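Local coordinates for succinate--CoA ligase subunit alpha (Campylobacter jejuni, PDB 6MEL), which is the alpha subunit of a CoA ligase, with an N-terminal CoA-binding domain of Rossmann type followed by a CoA-ligase domain, at residues N8-T22 with N34-H48. Residues are numbered along the deposited sequence; the frame is centred on the assembly and turned at random.
Sequences NTKVIVQGFTGKEAT and NIVGGITPHKGGQTH
The F16 ring lies over the backbone of G37 with one face and takes the edge of the H48 imidazole on the opposite face, a T-shaped pair with centroids 4.8 Å apart and planes at 88°. H48 CD2 stands over the ring centre, while F16 CD2 rests 3.4 Å from G38 CA, a close approach that depends on the bare glycine. A chi1 of -178° sets H48 CG anti to the backbone N and turns the imidazole toward residues 16-22, where NE2 donates to T22 OG1 at 2.8 Å with the oxygen close to the ring plane; that hydroxyl donates in turn to G18 O, from above the carbonyl plane, tying H48 to the first turn of the helix. Over one face of the imidazole sits T17 CG2 in a CH-pi contact. T17 OG1 in turn donates to T40 OG1 at 2.9 Å, and T40 OG1 donates to I39 O. F16 N also donates to I39 O, at 3.1 Å, so the loop leaving strand 10-14 is pinned to the end of strand 34-39. Between these parallel strands, V36 N to V11 O and I39 N to V13 O are two rungs of the ladder. I12 CD1 meets I39 CD1 at 3.8 Å on the side covered by helix 57-64; on the other, V13 CG2 packs on I35. The two strands flank helix 19-31 in sequence as the first beta-alpha-beta unit of the Rossmann-type domain, between strands 68-71 and 51-54.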
loop_
_atom_site.group_PDB
_atom_site.type_symbol
_atom_site.label_atom_id
_atom_site.label_comp_id
_atom_site.label_asym_id
_atom_site.label_seq_id
_atom_site.Cartn_x
_atom_site.Cartn_y
_atom_site.Cartn_z
ATOM N N ASN A 8 30.789 3.063 13.476
ATOM C CA ASN A 8 31.174 4.421 13.835
ATOM C C ASN A 8 30.111 5.434 13.415
ATOM O O ASN A 8 30.149 6.543 13.883
ATOM C CB ASN A 8 32.510 4.830 13.200
ATOM C CG ASN A 8 33.638 3.935 13.690
ATOM O OD1 ASN A 8 33.684 3.561 14.866
ATOM N ND2 ASN A 8 34.480 3.493 12.774
ATOM N N THR A 9 29.194 5.065 12.511
ATOM C CA THR A 9 28.207 6.064 12.039
ATOM C C THR A 9 27.487 6.681 13.259
ATOM O O THR A 9 26.885 5.980 14.028
ATOM C CB THR A 9 27.178 5.405 11.114
ATOM O OG1 THR A 9 27.864 4.672 10.095
ATOM C CG2 THR A 9 26.220 6.415 10.520
ATOM N N LYS A 10 27.489 7.997 13.386
ATOM C CA LYS A 10 26.736 8.667 14.431
ATOM C C LYS A 10 25.273 8.814 14.026
ATOM O O LYS A 10 24.992 9.339 12.940
ATOM C CB LYS A 10 27.317 10.054 14.671
ATOM C CG LYS A 10 28.790 10.033 15.064
ATOM C CD LYS A 10 29.192 11.174 15.969
ATOM C CE LYS A 10 30.387 11.934 15.454
ATOM N NZ LYS A 10 29.966 12.759 14.297
ATOM N N VAL A 11 24.380 8.430 14.944
ATOM C CA VAL A 11 22.962 8.357 14.686
ATOM C C VAL A 11 22.208 9.124 15.766
ATOM O O VAL A 11 22.442 8.870 16.935
ATOM C CB VAL A 11 22.486 6.892 14.702
ATOM C CG1 VAL A 11 20.966 6.800 14.543
ATOM C CG2 VAL A 11 23.215 6.044 13.663
ATOM N N ILE A 12 21.242 9.961 15.354
ATOM C CA ILE A 12 20.245 10.508 16.236
ATOM C C ILE A 12 18.915 9.821 15.965
ATOM O O ILE A 12 18.638 9.366 14.835
ATOM C CB ILE A 12 20.112 12.024 16.082
ATOM C CG1 ILE A 12 19.903 12.413 14.625
ATOM C CG2 ILE A 12 21.312 12.725 16.681
ATOM C CD1 ILE A 12 19.525 13.862 14.454
ATOM N N VAL A 13 18.066 9.813 16.986
ATOM C CA VAL A 13 16.751 9.184 16.885
ATOM C C VAL A 13 15.698 10.286 16.990
ATOM O O VAL A 13 15.647 11.009 17.964
ATOM C CB VAL A 13 16.581 8.134 17.992
ATOM C CG1 VAL A 13 15.228 7.475 17.925
ATOM C CG2 VAL A 13 17.703 7.099 17.982
ATOM N N GLN A 14 14.838 10.399 15.976
ATOM C CA GLN A 14 13.684 11.290 16.062
ATOM C C GLN A 14 12.536 10.450 16.641
ATOM O O GLN A 14 12.288 9.316 16.200
ATOM C CB GLN A 14 13.396 11.941 14.712
ATOM C CG GLN A 14 14.462 12.928 14.252
ATOM C CD GLN A 14 14.318 13.356 12.817
ATOM O OE1 GLN A 14 15.156 13.032 11.976
ATOM N NE2 GLN A 14 13.250 14.098 12.535
ATOM N N GLY A 15 11.877 10.990 17.673
ATOM C CA GLY A 15 10.875 10.248 18.448
ATOM C C GLY A 15 11.525 9.343 19.499
ATOM O O GLY A 15 10.994 8.298 19.862
ATOM N N PHE A 16 12.611 9.840 20.088
ATOM C CA PHE A 16 13.516 9.074 20.919
ATOM C C PHE A 16 12.853 8.580 22.212
ATOM O O PHE A 16 13.231 7.547 22.683
ATOM C CB PHE A 16 14.721 9.948 21.251
ATOM C CG PHE A 16 15.911 9.306 21.912
ATOM C CD1 PHE A 16 16.289 8.008 21.648
ATOM C CD2 PHE A 16 16.718 10.066 22.749
ATOM C CE1 PHE A 16 17.431 7.465 22.215
ATOM C CE2 PHE A 16 17.862 9.527 23.310
ATOM C CZ PHE A 16 18.211 8.225 23.052
ATOM N N THR A 17 11.898 9.318 22.792
ATOM C CA THR A 17 11.408 8.959 24.124
ATOM C C THR A 17 10.119 8.156 24.043
ATOM O O THR A 17 9.659 7.730 25.041
ATOM C CB THR A 17 11.192 10.157 25.060
ATOM O OG1 THR A 17 10.294 11.084 24.464
ATOM C CG2 THR A 17 12.483 10.849 25.406
ATOM N N GLY A 18 9.536 7.982 22.857
ATOM C CA GLY A 18 8.422 7.105 22.733
ATOM C C GLY A 18 8.779 5.685 23.187
ATOM O O GLY A 18 9.939 5.289 23.209
ATOM N N LYS A 19 7.752 4.904 23.522
ATOM C CA LYS A 19 7.923 3.589 24.121
ATOM C C LYS A 19 8.646 2.631 23.162
ATOM O O LYS A 19 9.648 2.001 23.500
ATOM C CB LYS A 19 6.548 3.034 24.493
ATOM C CG LYS A 19 6.461 2.423 25.875
ATOM C CD LYS A 19 5.274 1.492 26.036
ATOM C CE LYS A 19 5.564 0.332 26.968
ATOM N NZ LYS A 19 4.499 -0.693 26.883
ATOM N N GLU A 20 8.102 2.505 21.965
ATOM C CA GLU A 20 8.625 1.602 20.927
ATOM C C GLU A 20 10.042 2.014 20.536
ATOM O O GLU A 20 10.917 1.207 20.426
ATOM C CB GLU A 20 7.777 1.688 19.658
ATOM C CG GLU A 20 6.765 0.586 19.462
ATOM C CD GLU A 20 6.479 0.375 17.975
ATOM O OE1 GLU A 20 6.533 -0.780 17.518
ATOM O OE2 GLU A 20 6.270 1.373 17.257
ATOM N N ALA A 21 10.213 3.303 20.263
ATOM C CA ALA A 21 11.487 3.877 19.904
ATOM C C ALA A 21 12.532 3.566 20.979
ATOM O O ALA A 21 13.684 3.247 20.648
ATOM C CB ALA A 21 11.363 5.368 19.737
ATOM N N THR A 22 12.120 3.671 22.251
ATOM C CA THR A 22 13.036 3.426 23.391
ATOM C C THR A 22 13.505 1.951 23.364
ATOM O O THR A 22 14.681 1.667 23.445
ATOM C CB THR A 22 12.376 3.797 24.734
ATOM O OG1 THR A 22 12.100 5.202 24.730
ATOM C CG2 THR A 22 13.247 3.428 25.931
ATOM N N ASN A 34 26.211 3.445 17.149
ATOM C CA ASN A 34 26.651 4.680 17.817
ATOM C C ASN A 34 25.504 5.707 17.873
ATOM O O ASN A 34 25.537 6.731 17.198
ATOM C CB ASN A 34 27.866 5.283 17.092
ATOM C CG ASN A 34 28.540 6.400 17.879
ATOM O OD1 ASN A 34 28.281 6.547 19.058
ATOM N ND2 ASN A 34 29.353 7.233 17.237
ATOM N N ILE A 35 24.493 5.461 18.698
ATOM C CA ILE A 35 23.478 6.439 18.892
ATOM C C ILE A 35 24.013 7.531 19.817
ATOM O O ILE A 35 24.339 7.243 20.967
ATOM C CB ILE A 35 22.192 5.783 19.410
ATOM C CG1 ILE A 35 21.578 4.890 18.315
ATOM C CG2 ILE A 35 21.220 6.847 19.881
ATOM C CD1 ILE A 35 20.317 4.173 18.689
ATOM N N VAL A 36 23.993 8.793 19.358
ATOM C CA VAL A 36 24.633 9.859 20.122
ATOM C C VAL A 36 23.592 10.754 20.773
ATOM O O VAL A 36 23.970 11.661 21.471
ATOM C CB VAL A 36 25.588 10.710 19.265
ATOM C CG1 VAL A 36 26.802 9.919 18.844
ATOM C CG2 VAL A 36 24.870 11.292 18.057
ATOM N N GLY A 37 22.304 10.511 20.535
ATOM C CA GLY A 37 21.282 11.464 20.992
ATOM C C GLY A 37 19.944 11.263 20.312
ATOM O O GLY A 37 19.759 10.421 19.416
ATOM N N GLY A 38 18.973 12.044 20.724
ATOM C CA GLY A 38 17.667 11.956 20.093
ATOM C C GLY A 38 16.854 13.205 20.305
ATOM O O GLY A 38 17.253 14.078 21.115
ATOM N N ILE A 39 15.694 13.241 19.636
ATOM C CA ILE A 39 14.829 14.378 19.601
ATOM C C ILE A 39 13.494 13.981 20.245
ATOM O O ILE A 39 12.915 12.970 19.916
ATOM C CB ILE A 39 14.683 14.921 18.157
ATOM C CG1 ILE A 39 15.995 15.489 17.602
ATOM C CG2 ILE A 39 13.684 16.067 18.105
ATOM C CD1 ILE A 39 17.043 14.555 17.306
ATOM N N THR A 40 13.000 14.827 21.148
ATOM C CA THR A 40 11.600 14.882 21.499
ATOM C C THR A 40 11.258 16.319 21.871
ATOM O O THR A 40 11.822 16.833 22.820
ATOM C CB THR A 40 11.256 13.940 22.659
ATOM O OG1 THR A 40 11.519 12.593 22.254
ATOM C CG2 THR A 40 9.801 14.058 23.071
ATOM N N PRO A 41 10.344 17.012 21.158
ATOM C CA PRO A 41 9.995 18.387 21.519
ATOM C C PRO A 41 9.584 18.466 23.000
ATOM O O PRO A 41 8.849 17.613 23.469
ATOM C CB PRO A 41 8.809 18.720 20.612
ATOM C CG PRO A 41 9.020 17.815 19.406
ATOM C CD PRO A 41 9.564 16.517 20.001
ATOM N N HIS A 42 10.122 19.474 23.699
ATOM C CA HIS A 42 9.790 19.843 25.064
ATOM C C HIS A 42 10.539 18.953 26.065
ATOM O O HIS A 42 10.254 18.988 27.253
ATOM C CB HIS A 42 8.278 19.799 25.298
ATOM C CG HIS A 42 7.509 20.545 24.262
ATOM N ND1 HIS A 42 7.732 21.884 23.992
ATOM C CD2 HIS A 42 6.535 20.140 23.430
ATOM C CE1 HIS A 42 6.934 22.262 23.012
ATOM N NE2 HIS A 42 6.188 21.209 22.656
ATOM N N LYS A 43 11.509 18.163 25.595
ATOM C CA LYS A 43 12.298 17.366 26.484
ATOM C C LYS A 43 13.778 17.648 26.284
ATOM O O LYS A 43 14.619 16.889 26.796
ATOM C CB LYS A 43 11.960 15.893 26.291
ATOM C CG LYS A 43 10.615 15.541 26.894
ATOM C CD LYS A 43 10.304 14.087 26.811
ATOM C CE LYS A 43 9.039 13.750 27.564
ATOM N NZ LYS A 43 8.591 12.406 27.144
ATOM N N GLY A 44 14.080 18.738 25.589
ATOM C CA GLY A 44 15.450 19.150 25.384
ATOM C C GLY A 44 16.138 19.373 26.725
ATOM O O GLY A 44 15.521 19.895 27.649
ATOM N N GLY A 45 17.383 18.916 26.827
ATOM C CA GLY A 45 18.176 18.996 28.049
ATOM C C GLY A 45 18.070 17.744 28.898
ATOM O O GLY A 45 18.877 17.533 29.791
ATOM N N GLN A 46 17.066 16.897 28.658
ATOM C CA GLN A 46 16.992 15.665 29.415
ATOM C C GLN A 46 18.057 14.680 28.913
ATOM O O GLN A 46 18.823 14.962 27.958
ATOM C CB GLN A 46 15.594 15.075 29.377
ATOM C CG GLN A 46 14.553 15.997 29.979
ATOM C CD GLN A 46 13.202 15.336 29.964
ATOM O OE1 GLN A 46 13.097 14.135 29.831
ATOM N NE2 GLN A 46 12.150 16.122 30.086
ATOM N N THR A 47 18.126 13.549 29.622
ATOM C CA THR A 47 18.943 12.411 29.302
ATOM C C THR A 47 18.009 11.203 29.109
ATOM O O THR A 47 17.015 11.066 29.836
ATOM C CB THR A 47 19.992 12.195 30.401
ATOM O OG1 THR A 47 20.967 13.230 30.264
ATOM C CG2 THR A 47 20.723 10.889 30.275
ATOM N N HIS A 48 18.330 10.341 28.129
ATOM C CA HIS A 48 17.502 9.138 27.796
ATOM C C HIS A 48 18.432 8.072 27.209
ATOM O O HIS A 48 19.272 8.359 26.318
ATOM C CB HIS A 48 16.289 9.534 26.917
ATOM C CG HIS A 48 15.373 8.407 26.557
ATOM N ND1 HIS A 48 14.575 7.769 27.474
ATOM C CD2 HIS A 48 15.150 7.779 25.374
ATOM C CE1 HIS A 48 13.844 6.833 26.874
ATOM N NE2 HIS A 48 14.169 6.828 25.575
HETATM O O HOH W 1 26.613 3.315 14.248
HETATM O O HOH W 2 9.314 10.863 21.274
#